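Local coordinates for protein poly A polymerase (Aquifex aeolicus, PDB 4WBY) that adds the terminal adenosine to tRNAs ending in CC, using ATP and magnesium to complete the CCA end, at residues G142-R145 with D146-D149; H156-S159 with F160-D163; K187-K190 with Q191-L195. All blocks are in the same frame, centred on the assembly; numbering follows the deposited sequence. Where two conformers were deposited one is given.

Contact 1: residues G142-R145 with D146-D149; sequences GGLR and DLKD
Arg145 and Asp149, one helical turn apart, are joined by a salt bridge along the outer face of the short helix 143-149. Followed outward, the arginine chain starts with CB near the backbone N of Asp146; from CG onward it meets Asp149, CD coming to 3.5 Å from OD2 and NE donating to that oxygen at 2.8 Å. With CG anti to the backbone N (chi1 178°) and a bend at chi2, the chain runs along the helix toward the next turn. The bond is far from straight, 133° at the hydrogen, and reaches OD2 on its syn side but tilted out of both the carboxylate and the guanidinium planes, which stand almost perpendicular, at 89°. Beyond NE, NH1 lies 4.3 Å from Lys148 NZ, a like charge that Asp149 probably helps to offset.

At the helix start, Gly142 occupies the N-cap position and its O accepts the backbone N of Asp146 at 2.9 Å. A water lies 3.0 Å from Gly142 O and within weak bonding reach of Asp146 OD1. Asp146 OD2 is hydrogen-bonded to Thr121 OG1 and forms a salt bridge with Arg153 NE; an alanine here would probably leave Arg153 without this anionic mate and Thr121 OG1 without its carboxylate partner. The helix follows the edge strand 137-138 of the head-domain sheet and precedes strand 151-152, with Leu147 packed on Ile122 and Phe179.

Contact 2: residues H156-S159 with F160-D163; sequences HPVS and FIED
The Phe160 ring lies obliquely to Ser159 C, its CG 4.1 Å from that atom, and also packs on Leu188, Leu189 and Ala192 of helix 183-194 and on Ile167 of helix 165-177. The second flat group, the His156 ring, carries Pro157 CD over one face, 3.1 Å above the plane and offset toward the rim, while its edge receives the backbone N of Val158. In the conformer described, that N-H points at ND1 in the ring plane, 3.0 Å away and nearly straight at 174°.

Between the two rings the chain makes a type I turn from His156 to Ser159, closed by Ser159 N on His156 O. Val158, at the N-cap position, then offers its O to two amides: Glu162 N at 2.9 Å, nearly along the C=O axis, and Ile161 N in a weak bond at 3.0 Å. A water bridges Pro157 O and Phe160 N, serving an amide of the first turn. Val158 CB and Ile161 CD1 meet at 4.3 Å. Asp163 N closes on Ser159 O at 3.0 Å.

Asp163 CG, anti to the backbone N (chi1 -172°), leads away to the next helix, where OD1 caps Val165 N and OD2 forms a salt bridge with Arg205; Glu162 pairs with Arg166. A beta turn thus runs into a short helix that leads directly into the ATP-binding segment starting at Asp163, whose site also includes Arg166 and Arg205.

Contact 3: residues K187-K190 with Q191-L195; sequences KLLK and QAVNL
Leu189 CD2 and Val193 CG2 meet at 4.3 Å, an i to i+4 apolar pair one turn apart on helix 183-194. Val193 CG2, anti to its own carbonyl carbon, is also directed back at the preceding turn, 3.4 Å from Leu189 O. Ala192 CB sits 3.5 Å from Leu188 O and also packs on Ile167. On another side, Gln191 CB and CG lie beside Lys187 O, CG at 3.1 Å, and the chain then extends past it.

What sets these positions is the backbone. Four successive i to i+4 bonds run from Gln191 N, Ala192 N, Val193 N and Asn194 N to Lys187 O, Leu188 O, Leu189 O and Lys190 O; the Val193 bond is slightly longer at 3.1 Å, the others 2.9 Å. Leu195 N continues the series to Gln191 O.

Lys187, Lys190, Gln191 and Asn194 are exposed, whereas Leu189 and Ala192 are buried. The apolar side faces the short helix 159-162; Leu189 also meets Ile167, Ala170 and Leu171 of helix 165-177, and Tyr229 touches Leu189 and Lys190. The helix is thereby amphipathic, its apolar side laid against both neighbouring helices.

All three contacts are local and partly buried; contacts 1 and 3 run along helix, whereas contact 2 passes from a beta turn into one. Contacts 2 and 3 belong to one packed unit: their centres lie about 10 Å apart, and Phe160 CB meets Ala192 CB at 3.8 Å, while Pro157 O comes to 3.4 Å from Leu188 CD2. Contact 1 stands apart, its nearest atoms about 10 Å from contact 2 and 12 Å from contact 3, on a helix of the head domain. Its links are mainly charged and polar. In contact 2, acidic ends paired with arginines of the ATP-binding site accompany a buried aromatic ring, whereas contact 3 relies on apolar packing, with its polar residues at the surface.

Contact 1: residues G142-R145 with D146-D149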
# COMPACT_ATOMS: atom_id res chain seq x y z
N GLY A 142 -22.69 8.33 -10.07
CA GLY A 142 -22.52 7.19 -10.96
C GLY A 142 -21.48 6.19 -10.50
O GLY A 142 -20.86 5.52 -11.33
N GLY A 143 -21.29 6.08 -9.19
CA GLY A 143 -20.30 5.16 -8.66
C GLY A 143 -20.62 3.71 -8.92
O GLY A 143 -19.73 2.94 -9.26
N LEU A 144 -21.88 3.31 -8.76
CA LEU A 144 -22.23 1.91 -8.98
C LEU A 144 -22.06 1.55 -10.45
O LEU A 144 -21.56 0.47 -10.78
CB LEU A 144 -23.65 1.61 -8.50
CG LEU A 144 -24.03 0.12 -8.46
CD1 LEU A 144 -23.15 -0.69 -7.49
CD2 LEU A 144 -25.51 -0.05 -8.09
N ARG A 145 -22.44 2.47 -11.33
CA ARG A 145 -22.25 2.28 -12.77
C ARG A 145 -20.77 2.18 -13.12
O ARG A 145 -20.38 1.37 -13.98
CB ARG A 145 -22.92 3.42 -13.55
CG ARG A 145 -22.75 3.34 -15.06
CD ARG A 145 -23.39 2.10 -15.66
NE ARG A 145 -23.19 2.06 -17.10
CZ ARG A 145 -24.09 1.61 -17.97
NH1 ARG A 145 -25.26 1.15 -17.55
NH2 ARG A 145 -23.81 1.61 -19.27
N ASP A 146 -19.92 2.97 -12.47
CA ASP A 146 -18.49 2.89 -12.75
C ASP A 146 -17.85 1.63 -12.14
O ASP A 146 -16.88 1.12 -12.69
CB ASP A 146 -17.79 4.16 -12.27
CG ASP A 146 -18.05 5.34 -13.20
OD1 ASP A 146 -18.46 5.12 -14.36
OD2 ASP A 146 -17.85 6.49 -12.77
N LEU A 147 -18.41 1.10 -11.06
CA LEU A 147 -18.00 -0.24 -10.62
C LEU A 147 -18.35 -1.26 -11.69
O LEU A 147 -17.51 -2.08 -12.09
CB LEU A 147 -18.66 -0.64 -9.31
CG LEU A 147 -18.11 -0.06 -8.01
CD1 LEU A 147 -18.95 -0.50 -6.83
CD2 LEU A 147 -16.64 -0.42 -7.78
N LYS A 148 -19.59 -1.22 -12.15
CA LYS A 148 -20.06 -2.13 -13.19
C LYS A 148 -19.14 -2.12 -14.41
O LYS A 148 -18.76 -3.17 -14.94
CB LYS A 148 -21.48 -1.75 -13.62
CG LYS A 148 -22.05 -2.66 -14.71
CD LYS A 148 -23.48 -2.26 -15.05
CE LYS A 148 -24.08 -3.19 -16.10
NZ LYS A 148 -25.54 -2.94 -16.30
N ASP A 149 -18.77 -0.91 -14.83
CA ASP A 149 -18.00 -0.73 -16.05
C ASP A 149 -16.49 -0.76 -15.83
O ASP A 149 -15.72 -0.65 -16.78
CB ASP A 149 -18.41 0.59 -16.70
CG ASP A 149 -19.83 0.56 -17.24
OD1 ASP A 149 -20.36 -0.55 -17.50
OD2 ASP A 149 -20.43 1.64 -17.41
O HOH W 1 -21.05 6.48 -14.21

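Contact 2: residues H156-S159 with F160-D163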
# COMPACT_ATOMS: atom_id res chain seq x y z
N HIS A 156 -15.13 15.75 -10.98
CA HIS A 156 -15.23 17.03 -11.68
C HIS A 156 -13.97 17.20 -12.51
O HIS A 156 -12.91 16.70 -12.13
CB HIS A 156 -15.35 18.17 -10.65
CG HIS A 156 -15.48 19.54 -11.25
ND1 HIS A 156 -14.43 20.20 -11.85
CD2 HIS A 156 -16.55 20.37 -11.34
CE1 HIS A 156 -14.84 21.37 -12.29
NE2 HIS A 156 -16.13 21.50 -12.00
N PRO A 157 -14.07 17.88 -13.65
CA PRO A 157 -12.93 17.92 -14.57
C PRO A 157 -11.68 18.63 -14.05
O PRO A 157 -10.62 18.38 -14.61
CB PRO A 157 -13.48 18.64 -15.81
CG PRO A 157 -14.76 19.26 -15.37
CD PRO A 157 -15.30 18.40 -14.28
N VAL A 158 -11.76 19.48 -13.03
CA VAL A 158 -10.51 20.12 -12.59
C VAL A 158 -9.84 19.34 -11.46
O VAL A 158 -8.88 19.81 -10.85
CB VAL A 158 -10.72 21.60 -12.16
CG1 VAL A 158 -11.36 22.41 -13.29
CG2 VAL A 158 -11.50 21.71 -10.86
N SER A 159 -10.29 18.11 -11.22
CA SER A 159 -9.82 17.31 -10.09
C SER A 159 -8.29 17.16 -9.98
O SER A 159 -7.73 17.27 -8.88
CB SER A 159 -10.46 15.93 -10.15
OG SER A 159 -10.10 15.14 -9.03
N PHE A 160 -7.61 16.91 -11.09
CA PHE A 160 -6.17 16.72 -11.04
C PHE A 160 -5.41 18.05 -10.92
O PHE A 160 -4.28 18.07 -10.44
CB PHE A 160 -5.66 15.95 -12.26
CG PHE A 160 -6.19 14.55 -12.38
CD1 PHE A 160 -6.00 13.63 -11.36
CD2 PHE A 160 -6.86 14.15 -13.52
CE1 PHE A 160 -6.50 12.32 -11.47
CE2 PHE A 160 -7.36 12.86 -13.65
CZ PHE A 160 -7.17 11.93 -12.62
N ILE A 161 -6.00 19.15 -11.37
CA ILE A 161 -5.39 20.46 -11.18
C ILE A 161 -5.48 20.84 -9.71
O ILE A 161 -4.54 21.35 -9.10
CB ILE A 161 -6.09 21.56 -12.02
CG1 ILE A 161 -6.24 21.16 -13.49
CG2 ILE A 161 -5.31 22.88 -11.93
CD1 ILE A 161 -7.07 22.16 -14.30
N GLU A 162 -6.66 20.59 -9.14
CA GLU A 162 -6.97 20.91 -7.76
C GLU A 162 -6.09 20.13 -6.78
O GLU A 162 -5.61 20.68 -5.79
CB GLU A 162 -8.46 20.61 -7.53
CG GLU A 162 -8.99 20.76 -6.14
CD GLU A 162 -10.47 20.44 -6.10
OE1 GLU A 162 -10.86 19.26 -6.30
OE2 GLU A 162 -11.26 21.36 -5.87
N ASP A 163 -5.84 18.86 -7.10
CA ASP A 163 -5.01 18.01 -6.26
C ASP A 163 -4.27 16.99 -7.11
O ASP A 163 -4.76 15.88 -7.34
CB ASP A 163 -5.84 17.29 -5.19
CG ASP A 163 -4.98 16.54 -4.19
OD1 ASP A 163 -3.73 16.61 -4.32
OD2 ASP A 163 -5.54 15.90 -3.28
O HOH W 2 -8.04 17.89 -13.74

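Contact 3: residues K187-K190 with Q191-L195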
# COMPACT_ATOMS: atom_id res chain seq x y z
N LYS A 187 -7.62 11.76 -20.33
CA LYS A 187 -7.17 13.00 -20.96
C LYS A 187 -6.72 14.00 -19.90
O LYS A 187 -5.69 14.66 -20.05
CB LYS A 187 -8.27 13.63 -21.81
CG LYS A 187 -8.61 12.86 -23.05
CD LYS A 187 -9.72 13.56 -23.82
CE LYS A 187 -10.21 12.67 -24.95
NZ LYS A 187 -11.37 13.27 -25.66
N LEU A 188 -7.53 14.12 -18.85
CA LEU A 188 -7.22 15.08 -17.79
C LEU A 188 -5.93 14.71 -17.08
O LEU A 188 -5.14 15.58 -16.73
CB LEU A 188 -8.38 15.15 -16.79
CG LEU A 188 -9.66 15.76 -17.35
CD1 LEU A 188 -10.84 15.47 -16.42
CD2 LEU A 188 -9.49 17.25 -17.57
N LEU A 189 -5.72 13.42 -16.85
CA LEU A 189 -4.53 12.96 -16.15
C LEU A 189 -3.29 13.24 -16.99
O LEU A 189 -2.30 13.78 -16.50
CB LEU A 189 -4.65 11.48 -15.80
CG LEU A 189 -3.54 10.87 -14.92
CD1 LEU A 189 -4.10 9.74 -14.04
CD2 LEU A 189 -2.37 10.37 -15.75
N LYS A 190 -3.35 12.90 -18.27
CA LYS A 190 -2.21 13.13 -19.16
C LYS A 190 -1.92 14.62 -19.28
O LYS A 190 -0.75 15.03 -19.30
CB LYS A 190 -2.48 12.53 -20.55
CG LYS A 190 -2.52 11.00 -20.55
CD LYS A 190 -2.95 10.45 -21.90
CE LYS A 190 -1.92 10.67 -22.96
NZ LYS A 190 -2.29 9.90 -24.18
N GLN A 191 -2.96 15.43 -19.36
CA GLN A 191 -2.78 16.87 -19.47
C GLN A 191 -2.17 17.46 -18.21
O GLN A 191 -1.29 18.32 -18.29
CB GLN A 191 -4.12 17.56 -19.79
CG GLN A 191 -4.52 17.32 -21.25
CD GLN A 191 -5.84 17.95 -21.64
OE1 GLN A 191 -6.53 18.56 -20.82
NE2 GLN A 191 -6.19 17.81 -22.92
N ALA A 192 -2.59 16.97 -17.04
CA ALA A 192 -2.02 17.48 -15.79
C ALA A 192 -0.53 17.13 -15.71
O ALA A 192 0.27 17.96 -15.28
CB ALA A 192 -2.76 16.93 -14.58
N VAL A 193 -0.16 15.92 -16.12
CA VAL A 193 1.25 15.55 -16.14
C VAL A 193 2.00 16.46 -17.11
O VAL A 193 3.05 17.04 -16.78
CB VAL A 193 1.46 14.07 -16.51
CG1 VAL A 193 2.94 13.77 -16.70
CG2 VAL A 193 0.87 13.16 -15.43
N ASN A 194 1.44 16.65 -18.31
CA ASN A 194 2.15 17.42 -19.33
C ASN A 194 2.33 18.88 -18.94
O ASN A 194 3.34 19.49 -19.28
CB ASN A 194 1.41 17.34 -20.67
CG ASN A 194 2.32 17.64 -21.85
OD1 ASN A 194 2.30 18.74 -22.41
ND2 ASN A 194 3.13 16.66 -22.23
N LEU A 195 1.34 19.42 -18.24
CA LEU A 195 1.36 20.82 -17.80
C LEU A 195 2.36 21.08 -16.69
O LEU A 195 2.61 22.24 -16.34
CB LEU A 195 -0.04 21.25 -17.34
CG LEU A 195 -1.08 21.55 -18.42
CD1 LEU A 195 -2.47 21.59 -17.79
CD2 LEU A 195 -0.76 22.87 -19.13